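Profilin-2 (Mus musculus, PDB 2V8F) binds actin, as profilins do, and docks proline-rich segments such as the FH1 repeat of the formin mDia1, thereby probably helping to regulate the actin cytoskeleton. Local coordinates at residues G3-V8 / V31-A36; A20-Y25 / G107-F112; T85-T90 / N100-R105. All coordinates share one frame; numbering follows the deposited sequence.

Contact 1. Residues G3-V8 / V31-A36; sequences GWQSYV and VWAATA
Trp-32 turns its ring edge onto one face of the Trp-4 indole, a T-shaped (edge-to-face) pair with the five-membered ring of Trp-4 and the six-membered ring of Trp-32 centred 5.0 Å apart and their planes at 65°. The two side chains lie side by side and point the same way. CE3 of Trp-32 does the touching, 3.5 Å from CE2 of Trp-4 and displaced toward the rim of that indole.

Apolar packing continues through Ala-33, whose methyl CB sits 3.8 Å from CB of Trp-4 and 3.9 Å from CG2 of Val-8. The other branch of Val-8, CG1, meets OG1 of Thr-35, a hydroxyl that is hydrogen-bonded to the backbone N of Ala-20.

The polar part belongs to Gln-5. In the conformer described here its chain bends at chi2 (65°), which brings the amide down beside Ala-34: NE2 donates to Ala-34 O at 3.2 Å, a straight bond at the hydrogen (167°) that nevertheless reaches the oxygen from above the carbonyl plane. A water donates to OE1 of Gln-5 at 2.7 Å and accepts from Ala-34 N, so Gln-5 holds Ala-34 O directly and Ala-34 N through the water.

Trp-32 and Ala-33 form a classic beta bulge opposite Ile-22. Beside it, Trp-4, Trp-32 and Tyr-7 line the aromatic groove of profilins for proline-rich ligands: the bound peptide packs on all three, and its backbone is hydrogen-bonded to Trp-4 NE1 and Tyr-7 OH.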
loop_
_atom_site.group_PDB
_atom_site.type_symbol
_atom_site.label_atom_id
_atom_site.label_comp_id
_atom_site.label_asym_id
_atom_site.label_seq_id
_atom_site.Cartn_x
_atom_site.Cartn_y
_atom_site.Cartn_z
ATOM N N GLY A 3 11.813 3.994 -4.579
ATOM C CA GLY A 3 11.116 3.005 -5.393
ATOM C C GLY A 3 10.888 1.728 -4.631
ATOM O O GLY A 3 10.072 0.892 -5.023
ATOM N N TRP A 4 11.626 1.500 -3.556
ATOM C CA TRP A 4 11.366 0.287 -2.803
ATOM C C TRP A 4 10.012 0.353 -2.125
ATOM O O TRP A 4 9.456 -0.681 -1.735
ATOM C CB TRP A 4 12.484 0.132 -1.763
ATOM C CG TRP A 4 13.733 -0.343 -2.435
ATOM C CD1 TRP A 4 14.841 0.385 -2.710
ATOM C CD2 TRP A 4 13.982 -1.666 -2.944
ATOM N NE1 TRP A 4 15.784 -0.393 -3.346
ATOM C CE2 TRP A 4 15.290 -1.635 -3.497
ATOM C CE3 TRP A 4 13.270 -2.852 -2.983
ATOM C CZ2 TRP A 4 15.866 -2.771 -4.073
ATOM C CZ3 TRP A 4 13.831 -3.953 -3.546
ATOM C CH2 TRP A 4 15.126 -3.903 -4.092
ATOM N N GLN A 5 9.413 1.527 -1.977
ATOM C CA GLN A 5 8.058 1.563 -1.390
ATOM C C GLN A 5 7.051 0.816 -2.252
ATOM O O GLN A 5 6.050 0.311 -1.706
ATOM C CB GLN A 5 7.629 3.021 -1.142
ATOM C CG GLN A 5 6.671 3.208 0.016
ATOM C CD GLN A 5 7.222 2.878 1.397
ATOM O OE1 GLN A 5 8.368 3.192 1.745
ATOM N NE2 GLN A 5 6.431 2.251 2.262
ATOM N N SER A 6 7.286 0.734 -3.551
ATOM C CA SER A 6 6.382 -0.052 -4.401
ATOM C C SER A 6 6.348 -1.521 -4.014
ATOM O O SER A 6 5.347 -2.222 -4.205
ATOM C CB SER A 6 6.791 0.105 -5.877
ATOM O OG SER A 6 8.074 -0.457 -6.126
ATOM N N TYR A 7 7.486 -2.001 -3.475
ATOM C CA TYR A 7 7.498 -3.397 -2.996
ATOM C C TYR A 7 6.665 -3.564 -1.744
ATOM O O TYR A 7 5.971 -4.575 -1.594
ATOM C CB TYR A 7 8.956 -3.836 -2.758
ATOM C CG TYR A 7 9.601 -4.146 -4.103
ATOM C CD1 TYR A 7 9.801 -5.472 -4.436
ATOM C CD2 TYR A 7 10.014 -3.151 -5.014
ATOM C CE1 TYR A 7 10.384 -5.850 -5.626
ATOM C CE2 TYR A 7 10.595 -3.539 -6.226
ATOM C CZ TYR A 7 10.773 -4.864 -6.523
ATOM O OH TYR A 7 11.331 -5.259 -7.697
ATOM N N VAL A 8 6.740 -2.590 -0.852
ATOM C CA VAL A 8 5.818 -2.586 0.287
ATOM C C VAL A 8 4.386 -2.568 -0.188
ATOM O O VAL A 8 3.562 -3.330 0.354
ATOM C CB VAL A 8 6.163 -1.410 1.224
ATOM C CG1 VAL A 8 5.182 -1.262 2.375
ATOM C CG2 VAL A 8 7.540 -1.516 1.863
ATOM N N VAL A 31 16.704 -0.655 7.392
ATOM C CA VAL A 31 15.435 -0.607 6.693
ATOM C C VAL A 31 15.578 0.242 5.428
ATOM O O VAL A 31 16.063 1.366 5.472
ATOM C CB VAL A 31 14.324 -0.053 7.599
ATOM C CG1 VAL A 31 13.007 0.116 6.849
ATOM C CG2 VAL A 31 14.130 -0.991 8.757
ATOM N N TRP A 32 15.094 -0.308 4.283
ATOM C CA TRP A 32 15.059 0.431 3.059
ATOM C C TRP A 32 13.694 1.061 2.797
ATOM O O TRP A 32 13.629 2.158 2.323
ATOM C CB TRP A 32 15.469 -0.416 1.827
ATOM C CG TRP A 32 16.891 -0.915 1.844
ATOM C CD1 TRP A 32 17.801 -0.826 2.846
ATOM C CD2 TRP A 32 17.534 -1.600 0.782
ATOM N NE1 TRP A 32 18.985 -1.405 2.482
ATOM C CE2 TRP A 32 18.850 -1.892 1.202
ATOM C CE3 TRP A 32 17.159 -1.993 -0.508
ATOM C CZ2 TRP A 32 19.787 -2.569 0.403
ATOM C CZ3 TRP A 32 18.068 -2.640 -1.284
ATOM C CH2 TRP A 32 19.361 -2.935 -0.862
ATOM N N ALA A 33 12.656 0.322 3.101
ATOM C CA ALA A 33 11.276 0.839 2.939
ATOM C C ALA A 33 10.418 0.021 3.912
ATOM O O ALA A 33 10.617 -1.177 4.072
ATOM C CB ALA A 33 10.736 0.689 1.543
ATOM N N ALA A 34 9.450 0.652 4.534
ATOM C CA ALA A 34 8.536 -0.033 5.420
ATOM C C ALA A 34 7.216 0.710 5.562
ATOM O O ALA A 34 7.168 1.919 5.366
ATOM C CB ALA A 34 9.187 -0.117 6.809
ATOM N N THR A 35 6.181 -0.004 5.914
ATOM C CA THR A 35 4.915 0.590 6.345
ATOM C C THR A 35 5.147 1.592 7.452
ATOM O O THR A 35 5.849 1.298 8.393
ATOM C CB THR A 35 4.028 -0.561 6.875
ATOM O OG1 THR A 35 3.779 -1.484 5.817
ATOM C CG2 THR A 35 2.689 -0.039 7.423
ATOM N N ALA A 36 4.612 2.797 7.341
ATOM C CA ALA A 36 4.758 3.810 8.379
ATOM C C ALA A 36 3.963 3.385 9.600
ATOM O O ALA A 36 2.844 2.875 9.416
ATOM C CB ALA A 36 4.305 5.162 7.829
HETATM O O HOH W 1 9.625 3.580 4.135
#

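Contact 2. Residues A20-Y25 / G107-F112. With SO4 (sulfate ion), chain F.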
loop_
_atom_site.group_PDB
_atom_site.type_symbol
_atom_site.label_atom_id
_atom_site.label_comp_id
_atom_site.label_asym_id
_atom_site.label_seq_id
_atom_site.Cartn_x
_atom_site.Cartn_y
_atom_site.Cartn_z
ATOM N N ALA A 20 4.600 -4.288 6.059
ATOM C CA ALA A 20 5.608 -4.962 5.231
ATOM C C ALA A 20 6.847 -4.094 5.188
ATOM O O ALA A 20 6.800 -2.897 5.444
ATOM C CB ALA A 20 5.136 -5.313 3.834
ATOM N N ALA A 21 7.967 -4.708 4.852
ATOM C CA ALA A 21 9.212 -3.978 4.762
ATOM C C ALA A 21 10.229 -4.688 3.872
ATOM O O ALA A 21 10.208 -5.907 3.748
ATOM C CB ALA A 21 9.843 -3.751 6.130
ATOM N N ILE A 22 11.098 -3.890 3.288
ATOM C CA ILE A 22 12.308 -4.312 2.625
ATOM C C ILE A 22 13.476 -3.806 3.431
ATOM O O ILE A 22 13.575 -2.614 3.715
ATOM C CB ILE A 22 12.373 -3.797 1.188
ATOM C CG1 ILE A 22 11.191 -4.247 0.344
ATOM C CG2 ILE A 22 13.683 -4.202 0.515
ATOM C CD1 ILE A 22 11.077 -5.756 0.163
ATOM N N VAL A 23 14.379 -4.703 3.825
ATOM C CA VAL A 23 15.437 -4.416 4.779
ATOM C C VAL A 23 16.761 -4.969 4.262
ATOM O O VAL A 23 16.861 -6.186 4.060
ATOM C CB VAL A 23 15.069 -4.985 6.167
ATOM C CG1 VAL A 23 16.176 -4.708 7.171
ATOM C CG2 VAL A 23 13.723 -4.506 6.648
ATOM N N GLY A 24 17.787 -4.141 4.062
ATOM C CA GLY A 24 19.069 -4.651 3.686
ATOM C C GLY A 24 19.683 -5.435 4.860
ATOM O O GLY A 24 19.481 -5.080 6.007
ATOM N N TYR A 25 20.504 -6.435 4.495
ATOM C CA TYR A 25 21.179 -7.160 5.570
ATOM C C TYR A 25 22.693 -7.268 5.360
ATOM O O TYR A 25 23.354 -7.954 6.153
ATOM C CB TYR A 25 20.638 -8.526 5.779
ATOM C CG TYR A 25 20.823 -9.586 4.757
ATOM C CD1 TYR A 25 20.002 -9.694 3.650
ATOM C CD2 TYR A 25 21.814 -10.555 4.907
ATOM C CE1 TYR A 25 20.181 -10.704 2.728
ATOM C CE2 TYR A 25 21.947 -11.547 3.970
ATOM C CZ TYR A 25 21.151 -11.638 2.852
ATOM O OH TYR A 25 21.320 -12.682 1.953
ATOM N N GLY A 107 19.540 -12.057 -1.839
ATOM C CA GLY A 107 20.947 -11.933 -1.746
ATOM C C GLY A 107 21.415 -10.725 -0.945
ATOM O O GLY A 107 22.447 -10.778 -0.256
ATOM N N ARG A 108 20.694 -9.619 -1.083
ATOM C CA ARG A 108 21.018 -8.339 -0.495
ATOM C C ARG A 108 20.029 -7.839 0.539
ATOM O O ARG A 108 20.343 -7.041 1.410
ATOM C CB ARG A 108 21.168 -7.212 -1.575
ATOM C CG ARG A 108 22.233 -7.562 -2.620
ATOM C CD ARG A 108 22.328 -6.514 -3.720
ATOM N NE ARG A 108 22.770 -5.224 -3.307
ATOM C CZ ARG A 108 22.991 -4.215 -4.164
ATOM N NH1 ARG A 108 22.776 -4.371 -5.456
ATOM N NH2 ARG A 108 23.412 -3.087 -3.668
ATOM N N VAL A 109 18.793 -8.300 0.426
ATOM C CA VAL A 109 17.683 -7.786 1.188
ATOM C C VAL A 109 16.849 -8.921 1.811
ATOM O O VAL A 109 16.817 -10.029 1.296
ATOM C CB VAL A 109 16.743 -6.847 0.386
ATOM C CG1 VAL A 109 17.464 -5.634 -0.146
ATOM C CG2 VAL A 109 16.040 -7.559 -0.760
ATOM N N LEU A 110 16.136 -8.562 2.851
ATOM C CA LEU A 110 15.125 -9.296 3.519
ATOM C C LEU A 110 13.750 -8.688 3.237
ATOM O O LEU A 110 13.620 -7.461 3.184
ATOM C CB LEU A 110 15.274 -9.232 5.045
ATOM C CG LEU A 110 16.607 -9.752 5.553
ATOM C CD1 LEU A 110 16.768 -9.445 7.043
ATOM C CD2 LEU A 110 16.800 -11.256 5.305
ATOM N N VAL A 111 12.783 -9.560 3.027
ATOM C CA VAL A 111 11.401 -9.223 2.877
ATOM C C VAL A 111 10.675 -9.572 4.160
ATOM O O VAL A 111 10.734 -10.741 4.561
ATOM C CB VAL A 111 10.781 -9.985 1.710
ATOM C CG1 VAL A 111 9.287 -9.682 1.615
ATOM C CG2 VAL A 111 11.549 -9.689 0.427
ATOM N N PHE A 112 10.021 -8.620 4.811
ATOM C CA PHE A 112 9.221 -8.843 5.998
ATOM C C PHE A 112 7.742 -8.573 5.697
ATOM O O PHE A 112 7.427 -7.558 5.095
ATOM C CB PHE A 112 9.665 -7.901 7.131
ATOM C CG PHE A 112 10.967 -8.163 7.796
ATOM C CD1 PHE A 112 12.169 -7.724 7.254
ATOM C CD2 PHE A 112 11.010 -8.858 8.985
ATOM C CE1 PHE A 112 13.342 -7.993 7.933
ATOM C CE2 PHE A 112 12.172 -9.119 9.661
ATOM C CZ PHE A 112 13.374 -8.705 9.087
HETATM S S SO4 F . 24.435 -3.809 -0.307
HETATM O O1 SO4 F . 23.566 -2.759 -0.950
HETATM O O2 SO4 F . 25.819 -3.523 -0.708
HETATM O O3 SO4 F . 24.019 -5.130 -0.848
HETATM O O4 SO4 F . 24.229 -3.820 1.141
#
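Val-23 and Phe-112 meet diagonally across two antiparallel strands: CG2 of the valine lies 3.6 Å from CD1 of the ring, approaching it obliquely. CG1 stands anti to the backbone N (chi1 179°), which turns the other branch, CG2, beside that N and onto the phenylalanine. On the same side of the sheet Leu-110, the partner of Val-23, also touches Tyr-25, its CG 3.9 Å from the tyrosine CD1.

Tyr-25 has its CG wedged between its own backbone N and carbonyl carbon (chi1 68°), which lays the ring alongside the 107-110 backbone, with the carbonyl carbon of Val-109 at its edge. Its hydroxyl is held by Ala-106 O and by NH1 of Arg-105.

The other side of the sheet carries Ile-22. Its CD1 reaches CG2 of Val-111, the two side chains running side by side, while CG2 lies 4.0 Å from CB of Val-109, where the side chains cross at a slant. Helix 5-12 packs on this side through Tyr-7 and Leu-11; on the Val-23 side, helix 45-52 packs on Val-23, Tyr-25 and Leu-110.

Paired backbone bonds join Ala-21 with Phe-112 and Val-23 with Leu-110. Tyr-25 N adds a bond to Arg-108 O. At the exposed end, Arg-108 grips a sulfate, probably from the crystallisation liquor, through NE to O3 (2.8 Å) and NH2 to O1 (2.7 Å), an ion that Ala-28 N also binds. The chemistry thus divides sharply: the buried centre relies on backbone bonds and hydrocarbon packing, whereas the charged arginine at the margin can hold an anion.

Contact 3. Residues T85-T90 / N100-R105; sequences TMDIRT and NVAVGR. With SO4 (sulfate ion), chain D.
Val-101 O accepts from Ile-88 N at 2.8 Å, and Val-101 N returns a bond of the same length to Ile-88 O. Met-86 and Val-103 form the next hydrogen-bonded pair of this antiparallel ladder, joined by a bond in each direction.

Among the side chains, NE of Arg-89 reaches OD1 of Asn-100 at 3.1 Å, nearly in line with the amide C=O, and the oxygen lies at the guanidinium edge, in its plane. The amide itself stands at 90° to that plane. The other branch of the amide, ND2, is hydrogen-bonded to Val-119 O, so both ends of the group are fixed. At the strand end Arg-105 NH1 donates to O4 of a sulfate, probably from the crystallisation liquor, at 3.1 Å, and Arg-105 NE bonds Leu-78 O.

On the side of the sheet shared by Met-86, Ile-88, Val-101 and Val-103, Ile-88 and Val-101 stand side by side, CB to CB 3.9 Å. The extended isoleucine chain (chi2 164°) carries CD1 on to CG2 of Val-103, 3.7 Å away.

Asp-87 points to the other side, where it forms a salt bridge with Arg-75 and accepts from Asn-125.

The two strands form a beta hairpin inside the central antiparallel sheet, strand 69-77 flanking 85-90 and strand 109-114 flanking 100-105. Helix 121-137 packs against the side bearing Thr-85, Asn-100 and Ala-102.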
loop_
_atom_site.group_PDB
_atom_site.type_symbol
_atom_site.label_atom_id
_atom_site.label_comp_id
_atom_site.label_asym_id
_atom_site.label_seq_id
_atom_site.Cartn_x
_atom_site.Cartn_y
_atom_site.Cartn_z
ATOM N N THR A 85 13.351 -18.774 4.081
ATOM C CA THR A 85 12.373 -18.090 4.876
ATOM C C THR A 85 12.589 -18.391 6.344
ATOM O O THR A 85 13.160 -19.399 6.748
ATOM C CB THR A 85 10.905 -18.424 4.463
ATOM O OG1 THR A 85 10.650 -19.779 4.789
ATOM C CG2 THR A 85 10.658 -18.103 2.990
ATOM N N MET A 86 12.006 -17.508 7.183
ATOM C CA MET A 86 11.781 -17.790 8.580
ATOM C C MET A 86 10.370 -17.328 8.944
ATOM O O MET A 86 9.903 -16.325 8.419
ATOM C CB MET A 86 12.661 -16.999 9.536
ATOM C CG MET A 86 14.115 -17.281 9.713
ATOM S SD MET A 86 14.762 -15.869 10.643
ATOM C CE MET A 86 14.642 -16.398 12.301
ATOM N N ASP A 87 9.775 -18.058 9.846
ATOM C CA ASP A 87 8.481 -17.740 10.407
ATOM C C ASP A 87 8.644 -17.319 11.852
ATOM O O ASP A 87 9.317 -17.966 12.656
ATOM C CB ASP A 87 7.575 -18.952 10.231
ATOM C CG ASP A 87 7.542 -19.365 8.757
ATOM O OD1 ASP A 87 7.036 -18.559 7.946
ATOM O OD2 ASP A 87 7.987 -20.515 8.458
ATOM N N ILE A 88 7.988 -16.184 12.146
ATOM C CA ILE A 88 8.090 -15.542 13.441
ATOM C C ILE A 88 6.699 -15.214 13.976
ATOM O O ILE A 88 5.744 -15.135 13.192
ATOM C CB ILE A 88 8.956 -14.270 13.264
ATOM C CG1 ILE A 88 10.424 -14.644 13.013
ATOM C CG2 ILE A 88 8.863 -13.265 14.388
ATOM C CD1 ILE A 88 11.310 -13.552 12.464
ATOM N N ARG A 89 6.568 -14.969 15.256
ATOM C CA ARG A 89 5.265 -14.523 15.800
ATOM C C ARG A 89 5.516 -13.510 16.888
ATOM O O ARG A 89 6.419 -13.691 17.697
ATOM C CB ARG A 89 4.447 -15.688 16.341
ATOM C CG ARG A 89 3.048 -15.313 16.747
ATOM C CD ARG A 89 2.158 -16.525 17.056
ATOM N NE ARG A 89 2.534 -17.655 16.262
ATOM C CZ ARG A 89 2.922 -18.868 16.568
ATOM N NH1 ARG A 89 3.030 -19.259 17.810
ATOM N NH2 ARG A 89 3.216 -19.679 15.560
ATOM N N THR A 90 4.744 -12.415 16.893
ATOM C CA THR A 90 4.931 -11.481 18.015
ATOM C C THR A 90 4.518 -12.165 19.305
ATOM O O THR A 90 3.663 -13.069 19.313
ATOM C CB THR A 90 4.150 -10.178 17.788
ATOM O OG1 THR A 90 2.733 -10.408 17.738
ATOM C CG2 THR A 90 4.611 -9.558 16.465
ATOM N N ASN A 100 1.440 -12.978 13.145
ATOM C CA ASN A 100 2.446 -13.792 12.473
ATOM C C ASN A 100 3.258 -12.906 11.532
ATOM O O ASN A 100 2.776 -11.978 10.875
ATOM C CB ASN A 100 1.762 -14.933 11.736
ATOM C CG ASN A 100 1.015 -15.824 12.674
ATOM O OD1 ASN A 100 1.606 -16.299 13.677
ATOM N ND2 ASN A 100 -0.266 -16.073 12.378
ATOM N N VAL A 101 4.553 -13.238 11.466
ATOM C CA VAL A 101 5.523 -12.569 10.631
ATOM C C VAL A 101 6.247 -13.596 9.768
ATOM O O VAL A 101 6.636 -14.637 10.284
ATOM C CB VAL A 101 6.508 -11.808 11.536
ATOM C CG1 VAL A 101 7.742 -11.326 10.736
ATOM C CG2 VAL A 101 5.856 -10.650 12.231
ATOM N N ALA A 102 6.459 -13.309 8.489
ATOM C CA ALA A 102 7.308 -14.124 7.662
ATOM C C ALA A 102 8.462 -13.253 7.134
ATOM O O ALA A 102 8.259 -12.060 6.831
ATOM C CB ALA A 102 6.573 -14.767 6.516
ATOM N N VAL A 103 9.639 -13.819 7.006
ATOM C CA VAL A 103 10.807 -13.221 6.437
ATOM C C VAL A 103 11.341 -14.071 5.296
ATOM O O VAL A 103 11.464 -15.270 5.456
ATOM C CB VAL A 103 11.905 -13.086 7.524
ATOM C CG1 VAL A 103 13.068 -12.242 6.958
ATOM C CG2 VAL A 103 11.413 -12.548 8.858
ATOM N N GLY A 104 11.640 -13.436 4.173
ATOM C CA GLY A 104 12.245 -14.053 3.032
ATOM C C GLY A 104 13.626 -13.443 2.811
ATOM O O GLY A 104 13.730 -12.205 2.823
ATOM N N ARG A 105 14.664 -14.226 2.562
ATOM C CA ARG A 105 16.007 -13.726 2.374
ATOM C C ARG A 105 16.417 -13.836 0.912
ATOM O O ARG A 105 16.541 -14.962 0.387
ATOM C CB ARG A 105 16.995 -14.452 3.264
ATOM C CG ARG A 105 18.406 -13.964 3.187
ATOM C CD ARG A 105 19.368 -14.735 4.112
ATOM N NE ARG A 105 19.443 -16.123 3.592
ATOM C CZ ARG A 105 20.248 -16.504 2.631
ATOM N NH1 ARG A 105 21.092 -15.673 2.028
ATOM N NH2 ARG A 105 20.218 -17.781 2.231
HETATM S S SO4 D . 23.015 -16.095 -1.207
HETATM O O1 SO4 D . 21.736 -16.156 -1.909
HETATM O O2 SO4 D . 24.082 -16.537 -2.101
HETATM O O3 SO4 D . 23.273 -14.722 -0.784
HETATM O O4 SO4 D . 22.970 -16.966 -0.035
#

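In the fold
All three contacts share one antiparallel sheet, in which the strands run 31-34, 19-24, 109-114, 100-105, 85-90. Contacts 1 and 2, centres 9 Å apart, are joined by Trp-32 N to Ile-22 O at 2.8 Å and by packing of Trp-32 CZ3 on Val-109 CG1. Contact 3 is nested along the chain within the loop that contact 2 closes; their centres lie 12 Å apart, and Val-111 N probably bonds to Gly-104 O (2.8 Å). Contacts 1 and 3 do not touch, their centres about 17 Å apart. The bound proline-rich peptide lies at contact 1, reaches contact 2 only through Arg-108, and leaves contact 3 untouched.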